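Nonsense-mediated mRNA decay protein 2 (Saccharomyces cerevisiae, PDB 4LUN) takes part, here as its N-terminal MIF4G domain, in nonsense-mediated decay of mRNAs with premature stop codons, the whole protein binding Upf1 through its C-terminus. Local coordinates at residues Leu60-Ile73 with Gly99-Leu112. Sequence-based numbering, arbitrary orientation.
Sequences LSEASLEKYLSEII and GLHQRFNGRFTSPL
In the all-helical, HEAT-repeat-like MIF4G domain, the linker L60-Y68, ending in a short 3-10 segment, and the first turn of helix 69-81 pack on the bend between helices 87-104 and 106-116, with F104 and F108 meeting L60, L65, L69, I72 and I73. L60 is a knob in the hole formed by G99, L100, R103 and F104: its CD2 lies 3.6 Å from L100 CD2, while CD1 rests on the bare backbone at G99, where the missing side chain lets a helix be approached closely. The F104 ring is sandwiched, with R103 CB over one face and L69 CD1 over the opposite one, both toward the rim; L65 CB adds a contact 3.9 Å from F104 CZ. R103 suits its place because its long chain, bent about CB-CG and CG-CD, carries an N-H donor at the guanidinium edge to the carbonyls of the linker. There NH1 donates to A63 O at 3.0 Å, almost straight in line with the carbonyl, and it also lies against L60 O, though that distance is too short to be trusted. E66 and R107 form a side-on salt bridge: R107 NE meets E66 OE1 at 2.9 Å and R107 NH2 meets E66 OE2 at 3.0 Å, both on the syn side; the carboxylate and guanidinium planes are 35° apart. The bend at chi2 (71°) turns the E66 carboxylate back to this grip, its OE2 also reaching the F104 edge. Farther along, branched I73 divides its contacts, CG1 3.8 Å from F108 CD1 and CD1 3.6 Å from P111 CG. The helical segments 69-73 and 106-112 run at 37° to each other; V76 of helix 69-81 extends the apolar packing to L100, F108 and L112, while helix 34-44 touches L65 and Y68, and helix 3-17 packs against H101 and T109.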
ATOM      1  N   LEU A  60     -11.550   1.688 -25.525  1.00 34.47           N
ATOM      2  CA  LEU A  60     -12.662   1.203 -24.715  1.00 39.54           C
ATOM      3  C   LEU A  60     -13.999   1.704 -25.237  1.00 38.14           C
ATOM      4  O   LEU A  60     -15.034   1.073 -25.020  1.00 34.79           O
ATOM      5  CB  LEU A  60     -12.475   1.598 -23.247  1.00 34.44           C
ATOM      6  CG  LEU A  60     -11.516   0.669 -22.513  1.00 35.96           C
ATOM      7  CD1 LEU A  60     -11.064   1.279 -21.193  1.00 37.14           C
ATOM      8  CD2 LEU A  60     -12.199  -0.668 -22.290  1.00 31.91           C
ATOM      9  N   SER A  61     -13.977   2.838 -25.929  1.00 37.26           N
ATOM     10  CA  SER A  61     -15.201   3.384 -26.498  1.00 37.65           C
ATOM     11  C   SER A  61     -15.383   2.973 -27.953  1.00 40.19           C
ATOM     12  O   SER A  61     -16.391   3.310 -28.571  1.00 45.05           O
ATOM     13  CB  SER A  61     -15.235   4.912 -26.377  1.00 45.73           C
ATOM     14  OG  SER A  61     -14.411   5.529 -27.348  1.00 47.93           O
ATOM     15  N   GLU A  62     -14.415   2.241 -28.498  1.00 34.86           N
ATOM     16  CA  GLU A  62     -14.483   1.826 -29.903  1.00 39.48           C
ATOM     17  C   GLU A  62     -14.390   0.316 -30.085  1.00 40.34           C
ATOM     18  O   GLU A  62     -15.004  -0.251 -30.995  1.00 39.25           O
ATOM     19  CB  GLU A  62     -13.379   2.510 -30.716  1.00 40.12           C
ATOM     20  CG  GLU A  62     -13.600   4.001 -30.933  1.00 43.82           C
ATOM     21  CD  GLU A  62     -12.417   4.680 -31.602  1.00 52.75           C
ATOM     22  OE1 GLU A  62     -11.402   4.000 -31.861  1.00 54.79           O
ATOM     23  OE2 GLU A  62     -12.503   5.897 -31.866  1.00 58.91           O
ATOM     24  N   ALA A  63     -13.611  -0.335 -29.229  1.00 34.64           N
ATOM     25  CA  ALA A  63     -13.374  -1.767 -29.362  1.00 34.18           C
ATOM     26  C   ALA A  63     -14.317  -2.593 -28.505  1.00 39.78           C
ATOM     27  O   ALA A  63     -14.665  -2.202 -27.388  1.00 38.26           O
ATOM     28  CB  ALA A  63     -11.934  -2.101 -29.026  1.00 34.47           C
ATOM     29  N   SER A  64     -14.723  -3.735 -29.048  1.00 32.45           N
ATOM     30  CA  SER A  64     -15.422  -4.761 -28.294  1.00 36.34           C
ATOM     31  C   SER A  64     -14.372  -5.746 -27.822  1.00 45.74           C
ATOM     32  O   SER A  64     -13.839  -6.530 -28.610  1.00 48.15           O
ATOM     33  CB  SER A  64     -16.440  -5.487 -29.165  1.00 42.91           C
ATOM     34  OG  SER A  64     -16.894  -6.665 -28.519  1.00 51.74           O
ATOM     35  N   LEU A  65     -14.089  -5.701 -26.528  1.00 38.57           N
ATOM     36  CA  LEU A  65     -12.969  -6.417 -25.937  1.00 35.12           C
ATOM     37  C   LEU A  65     -13.408  -7.640 -25.133  1.00 28.03           C
ATOM     38  O   LEU A  65     -12.584  -8.295 -24.493  1.00 30.77           O
ATOM     39  CB  LEU A  65     -12.203  -5.461 -25.028  1.00 31.93           C
ATOM     40  CG  LEU A  65     -11.566  -4.246 -25.698  1.00 33.55           C
ATOM     41  CD1 LEU A  65     -11.292  -3.145 -24.695  1.00 35.85           C
ATOM     42  CD2 LEU A  65     -10.278  -4.651 -26.379  1.00 35.96           C
ATOM     43  N   GLU A  66     -14.700  -7.949 -25.177  1.00 30.62           N
ATOM     44  CA  GLU A  66     -15.288  -8.999 -24.338  1.00 33.14           C
ATOM     45  C   GLU A  66     -14.591 -10.366 -24.397  1.00 33.93           C
ATOM     46  O   GLU A  66     -14.384 -11.013 -23.373  1.00 32.28           O
ATOM     47  CB  GLU A  66     -16.774  -9.167 -24.675  1.00 40.41           C
ATOM     48  CG  GLU A  66     -17.579  -9.856 -23.586  1.00 47.84           C
ATOM     49  CD  GLU A  66     -17.770  -8.974 -22.363  1.00 45.06           C
ATOM     50  OE1 GLU A  66     -17.559  -9.468 -21.235  1.00 49.99           O
ATOM     51  OE2 GLU A  66     -18.137  -7.790 -22.532  1.00 49.13           O
ATOM     52  N   LYS A  67     -14.237 -10.819 -25.592  1.00 33.58           N
ATOM     53  CA  LYS A  67     -13.651 -12.147 -25.725  1.00 34.22           C
ATOM     54  C   LYS A  67     -12.182 -12.163 -25.320  1.00 31.93           C
ATOM     55  O   LYS A  67     -11.588 -13.234 -25.180  1.00 39.89           O
ATOM     56  CB  LYS A  67     -13.823 -12.693 -27.146  1.00 39.25           C
ATOM     57  CG  LYS A  67     -13.815 -11.627 -28.225  1.00 43.61           C
ATOM     58  CD  LYS A  67     -15.228 -11.167 -28.577  1.00 43.70           C
ATOM     59  CE  LYS A  67     -15.435  -9.699 -28.217  1.00 32.99           C
ATOM     60  NZ  LYS A  67     -14.200  -8.899 -28.446  1.00 37.33           N
ATOM     61  N   TYR A  68     -11.596 -10.978 -25.143  1.00 29.30           N
ATOM     62  CA  TYR A  68     -10.216 -10.876 -24.666  1.00 27.51           C
ATOM     63  C   TYR A  68     -10.155 -10.484 -23.184  1.00 32.58           C
ATOM     64  O   TYR A  68      -9.086 -10.181 -22.662  1.00 30.61           O
ATOM     65  CB  TYR A  68      -9.411  -9.874 -25.509  1.00 26.96           C
ATOM     66  CG  TYR A  68      -8.743 -10.471 -26.741  1.00 30.27           C
ATOM     67  CD1 TYR A  68      -7.377 -10.724 -26.761  1.00 32.58           C
ATOM     68  CD2 TYR A  68      -9.480 -10.782 -27.878  1.00 34.97           C
ATOM     69  CE1 TYR A  68      -6.762 -11.270 -27.881  1.00 34.81           C
ATOM     70  CE2 TYR A  68      -8.874 -11.326 -29.002  1.00 27.40           C
ATOM     71  CZ  TYR A  68      -7.520 -11.570 -28.996  1.00 29.07           C
ATOM     72  OH  TYR A  68      -6.914 -12.111 -30.115  1.00 28.98           O
ATOM     73  N   LEU A  69     -11.305 -10.497 -22.516  1.00 29.32           N
ATOM     74  CA  LEU A  69     -11.386 -10.077 -21.115  1.00 32.78           C
ATOM     75  C   LEU A  69     -10.397 -10.780 -20.178  1.00 31.62           C
ATOM     76  O   LEU A  69      -9.680 -10.115 -19.423  1.00 30.39           O
ATOM     77  CB  LEU A  69     -12.807 -10.256 -20.585  1.00 36.08           C
ATOM     78  CG  LEU A  69     -12.982  -9.836 -19.129  1.00 32.93           C
ATOM     79  CD1 LEU A  69     -12.582  -8.376 -18.970  1.00 33.87           C
ATOM     80  CD2 LEU A  69     -14.408 -10.055 -18.695  1.00 36.03           C
ATOM     81  N   SER A  70     -10.373 -12.111 -20.213  1.00 26.80           N
ATOM     82  CA  SER A  70      -9.483 -12.879 -19.334  1.00 30.77           C
ATOM     83  C   SER A  70      -8.037 -12.437 -19.501  1.00 36.55           C
ATOM     84  O   SER A  70      -7.326 -12.209 -18.520  1.00 30.98           O
ATOM     85  CB  SER A  70      -9.588 -14.376 -19.621  1.00 36.93           C
ATOM     86  OG  SER A  70     -10.936 -14.798 -19.679  1.00 50.77           O
ATOM     87  N   GLU A  71      -7.609 -12.322 -20.752  1.00 34.66           N
ATOM     88  CA  GLU A  71      -6.269 -11.846 -21.060  1.00 32.58           C
ATOM     89  C   GLU A  71      -6.037 -10.412 -20.585  1.00 32.68           C
ATOM     90  O   GLU A  71      -4.937 -10.068 -20.143  1.00 34.26           O
ATOM     91  CB  GLU A  71      -5.992 -11.958 -22.564  1.00 38.39           C
ATOM     92  CG  GLU A  71      -4.703 -11.300 -22.993  1.00 39.58           C
ATOM     93  CD  GLU A  71      -4.245 -11.765 -24.352  1.00 44.68           C
ATOM     94  OE1 GLU A  71      -5.040 -12.435 -25.047  1.00 46.93           O
ATOM     95  OE2 GLU A  71      -3.087 -11.469 -24.718  1.00 49.09           O
ATOM     96  N   ILE A  72      -7.073  -9.581 -20.666  1.00 27.80           N
ATOM     97  CA  ILE A  72      -6.971  -8.197 -20.209  1.00 25.62           C
ATOM     98  C   ILE A  72      -6.766  -8.164 -18.694  1.00 26.02           C
ATOM     99  O   ILE A  72      -5.945  -7.398 -18.184  1.00 29.75           O
ATOM    100  CB  ILE A  72      -8.236  -7.388 -20.558  1.00 28.45           C
ATOM    101  CG1 ILE A  72      -8.306  -7.118 -22.061  1.00 29.90           C
ATOM    102  CG2 ILE A  72      -8.252  -6.061 -19.812  1.00 25.28           C
ATOM    103  CD1 ILE A  72      -9.591  -6.438 -22.496  1.00 32.92           C
ATOM    104  N   ILE A  73      -7.506  -9.012 -17.988  1.00 24.97           N
ATOM    105  CA  ILE A  73      -7.402  -9.110 -16.533  1.00 22.95           C
ATOM    106  C   ILE A  73      -5.988  -9.491 -16.087  1.00 29.44           C
ATOM    107  O   ILE A  73      -5.403  -8.827 -15.228  1.00 28.77           O
ATOM    108  CB  ILE A  73      -8.413 -10.132 -15.977  1.00 25.74           C
ATOM    109  CG1 ILE A  73      -9.837  -9.603 -16.154  1.00 24.98           C
ATOM    110  CG2 ILE A  73      -8.125 -10.443 -14.508  1.00 29.69           C
ATOM    111  CD1 ILE A  73     -10.895 -10.662 -16.023  1.00 31.83           C
ATOM    112  N   GLY A  99     -11.974   3.182 -16.313  1.00 22.65           N
ATOM    113  CA  GLY A  99     -12.595   2.951 -17.610  1.00 27.27           C
ATOM    114  C   GLY A  99     -12.958   1.495 -17.817  1.00 24.93           C
ATOM    115  O   GLY A  99     -14.064   1.170 -18.250  1.00 28.81           O
ATOM    116  N   LEU A 100     -12.021   0.611 -17.499  1.00 22.32           N
ATOM    117  CA  LEU A 100     -12.244  -0.816 -17.650  1.00 19.10           C
ATOM    118  C   LEU A 100     -13.339  -1.282 -16.706  1.00 24.73           C
ATOM    119  O   LEU A 100     -14.176  -2.095 -17.083  1.00 22.11           O
ATOM    120  CB  LEU A 100     -10.950  -1.588 -17.407  1.00 23.10           C
ATOM    121  CG  LEU A 100      -9.992  -1.585 -18.595  1.00 23.71           C
ATOM    122  CD1 LEU A 100      -8.598  -1.968 -18.145  1.00 27.01           C
ATOM    123  CD2 LEU A 100     -10.499  -2.544 -19.666  1.00 29.57           C
ATOM    124  N   HIS A 101     -13.336  -0.761 -15.483  1.00 22.93           N
ATOM    125  CA  HIS A 101     -14.378  -1.089 -14.516  1.00 20.30           C
ATOM    126  C   HIS A 101     -15.747  -0.588 -14.993  1.00 22.21           C
ATOM    127  O   HIS A 101     -16.774  -1.246 -14.796  1.00 22.56           O
ATOM    128  CB  HIS A 101     -14.034  -0.501 -13.132  1.00 20.78           C
ATOM    129  CG  HIS A 101     -15.162  -0.566 -12.157  1.00 16.94           C
ATOM    130  ND1 HIS A 101     -15.591  -1.747 -11.590  1.00 20.19           N
ATOM    131  CD2 HIS A 101     -15.968   0.403 -11.661  1.00 18.26           C
ATOM    132  CE1 HIS A 101     -16.607  -1.502 -10.784  1.00 21.55           C
ATOM    133  NE2 HIS A 101     -16.860  -0.204 -10.811  1.00 19.30           N
ATOM    134  N   GLN A 102     -15.762   0.576 -15.627  1.00 22.86           N
ATOM    135  CA  GLN A 102     -17.023   1.150 -16.093  1.00 24.50           C
ATOM    136  C   GLN A 102     -17.576   0.376 -17.289  1.00 28.84           C
ATOM    137  O   GLN A 102     -18.795   0.273 -17.462  1.00 28.18           O
ATOM    138  CB  GLN A 102     -16.837   2.628 -16.431  1.00 22.63           C
ATOM    139  CG  GLN A 102     -16.702   3.496 -15.184  1.00 24.03           C
ATOM    140  CD  GLN A 102     -16.084   4.835 -15.470  1.00 30.35           C
ATOM    141  OE1 GLN A 102     -16.118   5.314 -16.600  1.00 31.41           O
ATOM    142  NE2 GLN A 102     -15.494   5.446 -14.446  1.00 25.90           N
ATOM    143  N   ARG A 103     -16.680  -0.178 -18.102  1.00 24.49           N
ATOM    144  CA  ARG A 103     -17.092  -0.984 -19.253  1.00 28.25           C
ATOM    145  C   ARG A 103     -17.593  -2.364 -18.833  1.00 34.14           C
ATOM    146  O   ARG A 103     -18.615  -2.845 -19.338  1.00 30.51           O
ATOM    147  CB  ARG A 103     -15.937  -1.155 -20.246  1.00 30.48           C
ATOM    148  CG  ARG A 103     -15.779  -0.047 -21.285  1.00 39.59           C
ATOM    149  CD  ARG A 103     -16.836  -0.115 -22.396  1.00 42.73           C
ATOM    150  NE  ARG A 103     -17.023  -1.461 -22.949  1.00 41.61           N
ATOM    151  CZ  ARG A 103     -16.392  -1.941 -24.020  1.00 43.62           C
ATOM    152  NH1 ARG A 103     -15.513  -1.194 -24.679  1.00 36.05           N
ATOM    153  NH2 ARG A 103     -16.640  -3.179 -24.434  1.00 43.29           N
ATOM    154  N   PHE A 104     -16.879  -2.998 -17.904  1.00 23.46           N
ATOM    155  CA  PHE A 104     -17.134  -4.405 -17.584  1.00 22.11           C
ATOM    156  C   PHE A 104     -17.632  -4.726 -16.171  1.00 25.68           C
ATOM    157  O   PHE A 104     -18.023  -5.865 -15.908  1.00 26.84           O
ATOM    158  CB  PHE A 104     -15.899  -5.255 -17.897  1.00 26.22           C
ATOM    159  CG  PHE A 104     -15.365  -5.047 -19.287  1.00 30.03           C
ATOM    160  CD1 PHE A 104     -16.087  -5.477 -20.393  1.00 38.36           C
ATOM    161  CD2 PHE A 104     -14.148  -4.410 -19.494  1.00 29.35           C
ATOM    162  CE1 PHE A 104     -15.604  -5.276 -21.675  1.00 37.40           C
ATOM    163  CE2 PHE A 104     -13.664  -4.205 -20.774  1.00 35.62           C
ATOM    164  CZ  PHE A 104     -14.392  -4.641 -21.864  1.00 36.55           C
ATOM    165  N   ASN A 105     -17.623  -3.751 -15.263  1.00 22.73           N
ATOM    166  CA  ASN A 105     -17.990  -4.024 -13.866  1.00 24.53           C
ATOM    167  C   ASN A 105     -17.230  -5.222 -13.269  1.00 23.37           C
ATOM    168  O   ASN A 105     -16.052  -5.421 -13.537  1.00 23.43           O
ATOM    169  CB  ASN A 105     -19.514  -4.203 -13.723  1.00 29.76           C
ATOM    170  CG  ASN A 105     -19.960  -4.432 -12.285  1.00 40.71           C
ATOM    171  OD1 ASN A 105     -19.623  -3.664 -11.388  1.00 51.34           O
ATOM    172  ND2 ASN A 105     -20.654  -5.545 -12.050  1.00 37.10           N
ATOM    173  N   GLY A 106     -17.951  -6.040 -12.507  1.00 25.48           N
ATOM    174  CA  GLY A 106     -17.403  -7.024 -11.606  1.00 29.76           C
ATOM    175  C   GLY A 106     -16.722  -8.165 -12.303  1.00 25.04           C
ATOM    176  O   GLY A 106     -15.778  -8.718 -11.764  1.00 26.15           O
ATOM    177  N   ARG A 107     -17.177  -8.524 -13.504  1.00 25.44           N
ATOM    178  CA  ARG A 107     -16.503  -9.605 -14.215  1.00 27.07           C
ATOM    179  C   ARG A 107     -15.058  -9.236 -14.580  1.00 24.70           C
ATOM    180  O   ARG A 107     -14.245 -10.119 -14.824  1.00 29.75           O
ATOM    181  CB  ARG A 107     -17.307 -10.088 -15.432  1.00 30.27           C
ATOM    182  CG  ARG A 107     -17.579  -9.038 -16.483  1.00 27.74           C
ATOM    183  CD  ARG A 107     -18.585  -9.556 -17.515  1.00 37.26           C
ATOM    184  NE  ARG A 107     -18.619  -8.698 -18.697  1.00 36.22           N
ATOM    185  CZ  ARG A 107     -19.412  -7.639 -18.832  1.00 42.77           C
ATOM    186  NH1 ARG A 107     -20.253  -7.306 -17.861  1.00 39.94           N
ATOM    187  NH2 ARG A 107     -19.369  -6.910 -19.940  1.00 41.79           N
ATOM    188  N   PHE A 108     -14.736  -7.940 -14.585  1.00 20.88           N
ATOM    189  CA  PHE A 108     -13.346  -7.493 -14.700  1.00 21.62           C
ATOM    190  C   PHE A 108     -12.745  -7.221 -13.323  1.00 23.36           C
ATOM    191  O   PHE A 108     -11.673  -7.723 -12.994  1.00 23.02           O
ATOM    192  CB  PHE A 108     -13.242  -6.231 -15.561  1.00 21.21           C
ATOM    193  CG  PHE A 108     -11.937  -5.487 -15.411  1.00 21.11           C
ATOM    194  CD1 PHE A 108     -10.803  -5.896 -16.092  1.00 24.47           C
ATOM    195  CD2 PHE A 108     -11.852  -4.362 -14.597  1.00 21.51           C
ATOM    196  CE1 PHE A 108      -9.608  -5.209 -15.959  1.00 27.52           C
ATOM    197  CE2 PHE A 108     -10.659  -3.668 -14.460  1.00 23.26           C
ATOM    198  CZ  PHE A 108      -9.533  -4.095 -15.140  1.00 25.74           C
ATOM    199  N   THR A 109     -13.442  -6.422 -12.523  1.00 19.39           N
ATOM    200  CA  THR A 109     -12.878  -5.939 -11.251  1.00 17.70           C
ATOM    201  C   THR A 109     -12.726  -7.008 -10.171  1.00 20.90           C
ATOM    202  O   THR A 109     -11.739  -7.004  -9.416  1.00 21.09           O
ATOM    203  CB  THR A 109     -13.669  -4.718 -10.725  1.00 20.51           C
ATOM    204  OG1 THR A 109     -13.805  -3.769 -11.792  1.00 22.18           O
ATOM    205  CG2 THR A 109     -12.944  -4.061  -9.555  1.00 20.02           C
ATOM    206  N   SER A 110     -13.688  -7.918 -10.074  1.00 20.15           N
ATOM    207  CA  SER A 110     -13.600  -9.001  -9.091  1.00 19.95           C
ATOM    208  C   SER A 110     -12.331  -9.852  -9.215  1.00 25.33           C
ATOM    209  O   SER A 110     -11.556  -9.948  -8.245  1.00 21.63           O
ATOM    210  CB  SER A 110     -14.880  -9.860  -9.054  1.00 27.80           C
ATOM    211  OG  SER A 110     -14.681 -11.045  -8.299  1.00 30.46           O
ATOM    212  N   PRO A 111     -12.080 -10.457 -10.395  1.00 23.80           N
ATOM    213  CA  PRO A 111     -10.837 -11.236 -10.473  1.00 20.04           C
ATOM    214  C   PRO A 111      -9.566 -10.378 -10.387  1.00 24.51           C
ATOM    215  O   PRO A 111      -8.545 -10.855  -9.880  1.00 23.30           O
ATOM    216  CB  PRO A 111     -10.938 -11.936 -11.836  1.00 23.60           C
ATOM    217  CG  PRO A 111     -11.909 -11.119 -12.626  1.00 28.90           C
ATOM    218  CD  PRO A 111     -12.876 -10.546 -11.634  1.00 25.43           C
ATOM    219  N   LEU A 112      -9.625  -9.134 -10.856  1.00 20.33           N
ATOM    220  CA  LEU A 112      -8.485  -8.237 -10.743  1.00 20.88           C
ATOM    221  C   LEU A 112      -8.180  -7.972  -9.271  1.00 22.00           C
ATOM    222  O   LEU A 112      -7.033  -8.067  -8.845  1.00 21.03           O
ATOM    223  CB  LEU A 112      -8.745  -6.906 -11.456  1.00 20.37           C
ATOM    224  CG  LEU A 112      -7.700  -5.810 -11.168  1.00 22.36           C
ATOM    225  CD1 LEU A 112      -6.333  -6.200 -11.686  1.00 23.07           C
ATOM    226  CD2 LEU A 112      -8.112  -4.454 -11.721  1.00 23.41           C
TER